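Endoglucanase FnCel5A (Fervidobacterium nodosum, PDB 3NCO) probably hydrolyses internal beta-1,4-glucosidic linkages of cellulose. Local coordinates at residues Glu121-Val126 / Pro159-Glu164; Phe139-Glu144 / Gly163-Thr168. All coordinates share one frame; numbering follows the deposited sequence.

Contact 1 of 2, residues Glu121-Val126 / Pro159-Glu164; sequences EIWKQV and PKVLGE
Lys124 and Glu164 close the solvent side of this helix pair, while Trp123 and Val161 fill its inner side. The lysine chain runs out extended and turns only at its last bond (chi4 76°), which brings NZ over to the carboxylate. There NZ donates to Glu164 OE1 at 2.9 Å in a salt bridge, meeting the oxygen on its syn side, 25° out of the carboxylate plane. Folded at chi2 (-65°), the Glu164 chain lays OE1 beside the lysine methylenes, 3.6 Å from Lys124 CD. Its other oxygen, OE2, is bridged to Lys167 and accepts a hydrogen bond at 2.9 Å from a water, to which Lys124 NZ donates only weakly. Two lysines thus share one carboxylate and probably stabilise its charge. With Glu164 replaced by an alanine, Lys124 and Lys167 would probably both lose their shared carboxylate, and a gap would open between the helices on the solvent side. A second water donates to Lys124 O and to Glu164 O, tying the backbones together.

Further in, Val161 CG1 presses on the root of the indole, 3.4 Å from Trp123 CB and 3.6 Å from Trp123 CG, approaching obliquely. A branched valine is short enough to fit where the helices come close. The indole extends toward the barrel wall, where its NE1 is satisfied by Ile141 O. Apolar inside and charged outside, this is the packing of neighbouring helices in the outer layer of a TIM barrel, here 112-130 against 151-168.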
loop_
_atom_site.group_PDB
_atom_site.type_symbol
_atom_site.label_atom_id
_atom_site.label_comp_id
_atom_site.label_asym_id
_atom_site.label_seq_id
_atom_site.Cartn_x
_atom_site.Cartn_y
_atom_site.Cartn_z
ATOM N N GLU A 121 15.543 4.414 -12.561
ATOM C CA GLU A 121 16.222 5.690 -12.251
ATOM C C GLU A 121 15.545 6.452 -11.112
ATOM O O GLU A 121 16.230 7.019 -10.261
ATOM C CB GLU A 121 16.276 6.591 -13.473
ATOM C CG GLU A 121 17.144 6.043 -14.617
ATOM C CD GLU A 121 18.545 5.606 -14.152
ATOM O OE1 GLU A 121 19.246 6.415 -13.502
ATOM O OE2 GLU A 121 18.960 4.455 -14.408
ATOM N N ILE A 122 14.218 6.418 -11.057
ATOM C CA ILE A 122 13.501 7.022 -9.907
ATOM C C ILE A 122 13.995 6.406 -8.620
ATOM O O ILE A 122 14.383 7.098 -7.679
ATOM C CB ILE A 122 11.958 6.844 -10.049
ATOM C CG1 ILE A 122 11.460 7.819 -11.107
ATOM C CG2 ILE A 122 11.217 7.067 -8.689
ATOM C CD1 ILE A 122 10.055 7.513 -11.628
ATOM N N TRP A 123 14.015 5.089 -8.576
ATOM C CA TRP A 123 14.408 4.408 -7.359
ATOM C C TRP A 123 15.892 4.563 -7.012
ATOM O O TRP A 123 16.266 4.577 -5.815
ATOM C CB TRP A 123 13.941 2.956 -7.378
ATOM C CG TRP A 123 12.532 2.883 -6.755
ATOM C CD1 TRP A 123 11.307 2.604 -7.394
ATOM C CD2 TRP A 123 12.210 3.177 -5.406
ATOM N NE1 TRP A 123 10.279 2.669 -6.478
ATOM C CE2 TRP A 123 10.804 3.048 -5.259
ATOM C CE3 TRP A 123 12.992 3.539 -4.296
ATOM C CZ2 TRP A 123 10.163 3.259 -4.017
ATOM C CZ3 TRP A 123 12.387 3.731 -3.089
ATOM C CH2 TRP A 123 10.968 3.603 -2.927
ATOM N N LYS A 124 16.749 4.673 -8.021
ATOM C CA LYS A 124 18.162 4.942 -7.720
ATOM C C LYS A 124 18.251 6.242 -6.911
ATOM O O LYS A 124 18.995 6.342 -5.909
ATOM C CB LYS A 124 18.938 5.065 -9.022
ATOM C CG LYS A 124 20.399 5.410 -8.819
ATOM C CD LYS A 124 21.114 5.330 -10.168
ATOM C CE LYS A 124 22.663 5.436 -10.015
ATOM N NZ LYS A 124 23.246 4.116 -9.498
ATOM N N GLN A 125 17.486 7.231 -7.334
ATOM C CA GLN A 125 17.472 8.518 -6.674
ATOM C C GLN A 125 16.796 8.509 -5.295
ATOM O O GLN A 125 17.290 9.163 -4.371
ATOM C CB GLN A 125 16.767 9.510 -7.554
ATOM C CG GLN A 125 17.614 9.838 -8.749
ATOM C CD GLN A 125 16.860 10.756 -9.664
ATOM O OE1 GLN A 125 16.732 11.928 -9.370
ATOM N NE2 GLN A 125 16.265 10.208 -10.727
ATOM N N VAL A 126 15.644 7.884 -5.174
ATOM C CA VAL A 126 14.927 7.864 -3.897
ATOM C C VAL A 126 15.758 7.082 -2.865
ATOM O O VAL A 126 15.976 7.568 -1.706
ATOM C CB VAL A 126 13.547 7.229 -4.028
ATOM C CG1 VAL A 126 12.865 7.196 -2.629
ATOM C CG2 VAL A 126 12.685 7.988 -5.056
ATOM N N PRO A 159 13.400 -6.910 -9.823
ATOM C CA PRO A 159 14.782 -7.155 -9.355
ATOM C C PRO A 159 15.775 -6.139 -9.869
ATOM O O PRO A 159 16.763 -5.907 -9.164
ATOM C CB PRO A 159 15.104 -8.576 -9.876
ATOM C CG PRO A 159 13.717 -9.220 -10.080
ATOM C CD PRO A 159 12.923 -8.045 -10.651
ATOM N N LYS A 160 15.549 -5.532 -11.049
ATOM C CA LYS A 160 16.487 -4.493 -11.497
ATOM C C LYS A 160 16.385 -3.288 -10.582
ATOM O O LYS A 160 17.413 -2.691 -10.167
ATOM C CB LYS A 160 16.182 -4.091 -12.923
ATOM C CG LYS A 160 16.336 -5.286 -13.880
ATOM C CD LYS A 160 16.029 -4.890 -15.307
ATOM C CE LYS A 160 16.130 -6.125 -16.212
ATOM N NZ LYS A 160 15.586 -5.832 -17.569
ATOM N N VAL A 161 15.141 -2.971 -10.189
ATOM C CA VAL A 161 14.959 -1.820 -9.304
ATOM C C VAL A 161 15.618 -2.142 -7.961
ATOM O O VAL A 161 16.369 -1.323 -7.408
ATOM C CB VAL A 161 13.467 -1.472 -9.116
ATOM C CG1 VAL A 161 13.404 -0.277 -8.210
ATOM C CG2 VAL A 161 12.862 -1.112 -10.461
ATOM N N LEU A 162 15.324 -3.343 -7.451
ATOM C CA LEU A 162 15.870 -3.796 -6.158
ATOM C C LEU A 162 17.405 -3.721 -6.146
ATOM O O LEU A 162 18.003 -3.253 -5.163
ATOM C CB LEU A 162 15.442 -5.231 -5.878
ATOM C CG LEU A 162 15.829 -5.819 -4.506
ATOM C CD1 LEU A 162 15.274 -4.946 -3.359
ATOM C CD2 LEU A 162 15.284 -7.236 -4.443
ATOM N N GLY A 163 18.029 -4.126 -7.258
ATOM C CA GLY A 163 19.486 -4.016 -7.416
ATOM C C GLY A 163 20.003 -2.605 -7.188
ATOM O O GLY A 163 21.026 -2.390 -6.465
ATOM N N GLU A 164 19.321 -1.611 -7.768
ATOM C CA GLU A 164 19.738 -0.218 -7.574
ATOM C C GLU A 164 19.476 0.241 -6.143
ATOM O O GLU A 164 20.292 0.945 -5.542
ATOM C CB GLU A 164 19.013 0.699 -8.555
ATOM C CG GLU A 164 19.576 0.549 -9.981
ATOM C CD GLU A 164 21.025 1.005 -10.078
ATOM O OE1 GLU A 164 21.457 1.893 -9.315
ATOM O OE2 GLU A 164 21.740 0.461 -10.933
HETATM O O HOH W 1 20.635 4.095 -4.896
HETATM O O HOH W 2 23.841 2.122 -12.084
#

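Contact 2 of 2, residues Phe139-Glu144 / Gly163-Thr168; sequences FEIFNE and GEIRKT
This is a buried, wholly apolar contact between the inner and outer layers of the barrel: Phe139 of strand 137-140, with Ile141 two residues on, meets Ile165 on helix 151-168. The isoleucine serves both partners by spreading its two branches. Its CG2 methyl comes to the edge of the phenyl ring, in the ring plane, 3.7 Å from Phe139 CD2 and 4.0 Å from Phe139 CE2. The other branch carries CD1 to 3.9 Å from Ile141 CG1. With chi1 at -67°, Ile165 sets CG1 beside its backbone N and CG2 beside its carbonyl carbon; this divergence lets one residue reach two points of the wall. A beta-branched side chain suits the task, since it is broad close to the helix and still has a longer arm to extend.

Strand 137-140, helix 151-168 and strand 174-177 form one beta-alpha-beta unit of the TIM barrel, in which the helix packs over the outside of the parallel sheet. Side chains alternate along the strand accordingly. Phe139 points toward the helix, its large flat ring bridging the space between layers, and the Trp123 ring packs against it with the two planes at about 45°. Glu140 points the other way, its carboxylate paired with Arg59 in a salt bridge. Ile141 also touches Val174 and Ile176 of the next strand, so its side chain is shared between the helix and the neighbouring strand.

The helix is polar around this apolar face: Arg166 forms a salt bridge with Asp195, and its NH1 donates to the backbone oxygens of Asn169 and Arg172, just past the helix.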
loop_
_atom_site.group_PDB
_atom_site.type_symbol
_atom_site.label_atom_id
_atom_site.label_comp_id
_atom_site.label_asym_id
_atom_site.label_seq_id
_atom_site.Cartn_x
_atom_site.Cartn_y
_atom_site.Cartn_z
ATOM N N PHE A 139 10.826 0.791 1.826
ATOM C CA PHE A 139 10.533 1.173 0.442
ATOM C C PHE A 139 9.535 0.195 -0.168
ATOM O O PHE A 139 9.452 -0.954 0.287
ATOM C CB PHE A 139 11.793 1.080 -0.417
ATOM C CG PHE A 139 12.858 2.072 -0.033
ATOM C CD1 PHE A 139 12.501 3.177 0.748
ATOM C CD2 PHE A 139 14.198 1.944 -0.503
ATOM C CE1 PHE A 139 13.425 4.113 1.131
ATOM C CE2 PHE A 139 15.169 2.903 -0.157
ATOM C CZ PHE A 139 14.786 4.014 0.649
ATOM N N GLU A 140 8.789 0.619 -1.193
ATOM C CA GLU A 140 7.840 -0.255 -1.863
ATOM C C GLU A 140 7.903 0.034 -3.361
ATOM O O GLU A 140 7.414 1.074 -3.776
ATOM C CB GLU A 140 6.437 0.020 -1.329
ATOM C CG GLU A 140 5.400 -0.872 -2.061
ATOM C CD GLU A 140 3.959 -0.685 -1.621
ATOM O OE1 GLU A 140 3.714 0.212 -0.786
ATOM O OE2 GLU A 140 3.089 -1.403 -2.113
ATOM N N ILE A 141 8.555 -0.843 -4.132
ATOM C CA ILE A 141 8.948 -0.528 -5.510
ATOM C C ILE A 141 7.843 0.042 -6.392
ATOM O O ILE A 141 8.018 1.100 -7.014
ATOM C CB ILE A 141 9.538 -1.760 -6.196
ATOM C CG1 ILE A 141 10.878 -2.027 -5.508
ATOM C CG2 ILE A 141 9.860 -1.457 -7.694
ATOM C CD1 ILE A 141 11.481 -3.408 -5.880
ATOM N N PHE A 142 6.689 -0.640 -6.415
ATOM C CA PHE A 142 5.581 -0.173 -7.254
ATOM C C PHE A 142 4.236 -0.675 -6.761
ATOM O O PHE A 142 4.098 -1.834 -6.369
ATOM C CB PHE A 142 5.796 -0.515 -8.736
ATOM C CG PHE A 142 4.880 0.221 -9.658
ATOM C CD1 PHE A 142 4.894 1.633 -9.743
ATOM C CD2 PHE A 142 3.950 -0.496 -10.403
ATOM C CE1 PHE A 142 3.981 2.302 -10.578
ATOM C CE2 PHE A 142 3.070 0.154 -11.271
ATOM C CZ PHE A 142 3.076 1.539 -11.359
ATOM N N ASN A 143 3.238 0.196 -6.844
ATOM C CA ASN A 143 1.871 -0.149 -6.462
ATOM C C ASN A 143 1.149 -0.858 -7.596
ATOM O O ASN A 143 1.044 -0.356 -8.704
ATOM C CB ASN A 143 1.149 1.169 -6.186
ATOM C CG ASN A 143 -0.297 0.977 -5.825
ATOM O OD1 ASN A 143 -1.209 1.374 -6.586
ATOM N ND2 ASN A 143 -0.513 0.353 -4.756
ATOM N N GLU A 144 0.614 -2.046 -7.278
ATOM C CA GLU A 144 -0.297 -2.715 -8.248
ATOM C C GLU A 144 0.235 -2.790 -9.690
ATOM O O GLU A 144 -0.275 -2.131 -10.579
ATOM C CB GLU A 144 -1.664 -2.023 -8.226
ATOM C CG GLU A 144 -2.359 -2.265 -6.915
ATOM C CD GLU A 144 -3.735 -1.688 -6.855
ATOM O OE1 GLU A 144 -4.167 -1.024 -7.817
ATOM O OE2 GLU A 144 -4.407 -1.823 -5.832
ATOM N N GLY A 163 18.029 -4.126 -7.258
ATOM C CA GLY A 163 19.486 -4.016 -7.416
ATOM C C GLY A 163 20.003 -2.605 -7.188
ATOM O O GLY A 163 21.026 -2.390 -6.465
ATOM N N GLU A 164 19.321 -1.611 -7.768
ATOM C CA GLU A 164 19.738 -0.218 -7.574
ATOM C C GLU A 164 19.476 0.241 -6.143
ATOM O O GLU A 164 20.292 0.945 -5.542
ATOM C CB GLU A 164 19.013 0.699 -8.555
ATOM C CG GLU A 164 19.576 0.549 -9.981
ATOM C CD GLU A 164 21.025 1.005 -10.078
ATOM O OE1 GLU A 164 21.457 1.893 -9.315
ATOM O OE2 GLU A 164 21.740 0.461 -10.933
ATOM N N ILE A 165 18.338 -0.152 -5.582
ATOM C CA ILE A 165 18.089 0.180 -4.176
ATOM C C ILE A 165 19.187 -0.377 -3.272
ATOM O O ILE A 165 19.687 0.330 -2.364
ATOM C CB ILE A 165 16.693 -0.353 -3.720
ATOM C CG1 ILE A 165 15.557 0.409 -4.448
ATOM C CG2 ILE A 165 16.536 -0.315 -2.163
ATOM C CD1 ILE A 165 14.131 -0.194 -4.253
ATOM N N ARG A 166 19.543 -1.641 -3.495
ATOM C CA ARG A 166 20.473 -2.342 -2.600
ATOM C C ARG A 166 21.895 -1.776 -2.608
ATOM O O ARG A 166 22.655 -2.045 -1.676
ATOM C CB ARG A 166 20.438 -3.851 -2.889
ATOM C CG ARG A 166 19.167 -4.479 -2.421
ATOM C CD ARG A 166 19.261 -4.936 -1.020
ATOM N NE ARG A 166 17.984 -5.503 -0.549
ATOM C CZ ARG A 166 17.118 -4.897 0.255
ATOM N NH1 ARG A 166 17.308 -3.685 0.727
ATOM N NH2 ARG A 166 16.032 -5.549 0.579
ATOM N N LYS A 167 22.237 -1.004 -3.643
ATOM C CA LYS A 167 23.566 -0.406 -3.766
ATOM C C LYS A 167 23.819 0.571 -2.600
ATOM O O LYS A 167 24.922 0.635 -2.061
ATOM C CB LYS A 167 23.728 0.324 -5.112
ATOM C CG LYS A 167 23.971 -0.616 -6.273
ATOM C CD LYS A 167 24.211 0.136 -7.556
ATOM C CE LYS A 167 24.385 -0.829 -8.712
ATOM N NZ LYS A 167 24.552 -0.033 -9.971
ATOM N N THR A 168 22.782 1.320 -2.233
ATOM C CA THR A 168 22.866 2.325 -1.182
ATOM C C THR A 168 22.129 1.921 0.121
ATOM O O THR A 168 22.399 2.476 1.179
ATOM C CB THR A 168 22.265 3.671 -1.660
ATOM O OG1 THR A 168 20.963 3.457 -2.210
ATOM C CG2 THR A 168 23.173 4.345 -2.706
#

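In the fold
The two contacts lie side by side on one flank of the barrel, their centres about 5 Å apart, and they share Gly163 and Glu164. Along the chain come helix 112-130, strand 137-140 and then helix 151-168, which takes part in both. Contact 1 joins the two helices to each other; contact 2 sets the second helix on the strand that lies between them in sequence. Trp123 of contact 1 reaches into contact 2, its CZ2 packing 3.5 Å from Glu140 O, and Val161 CG1 lies 3.8 Å from Ile141 CG2. Helix pair and strand thereby form one continuous block within the TIM-barrel fold of this cellulase.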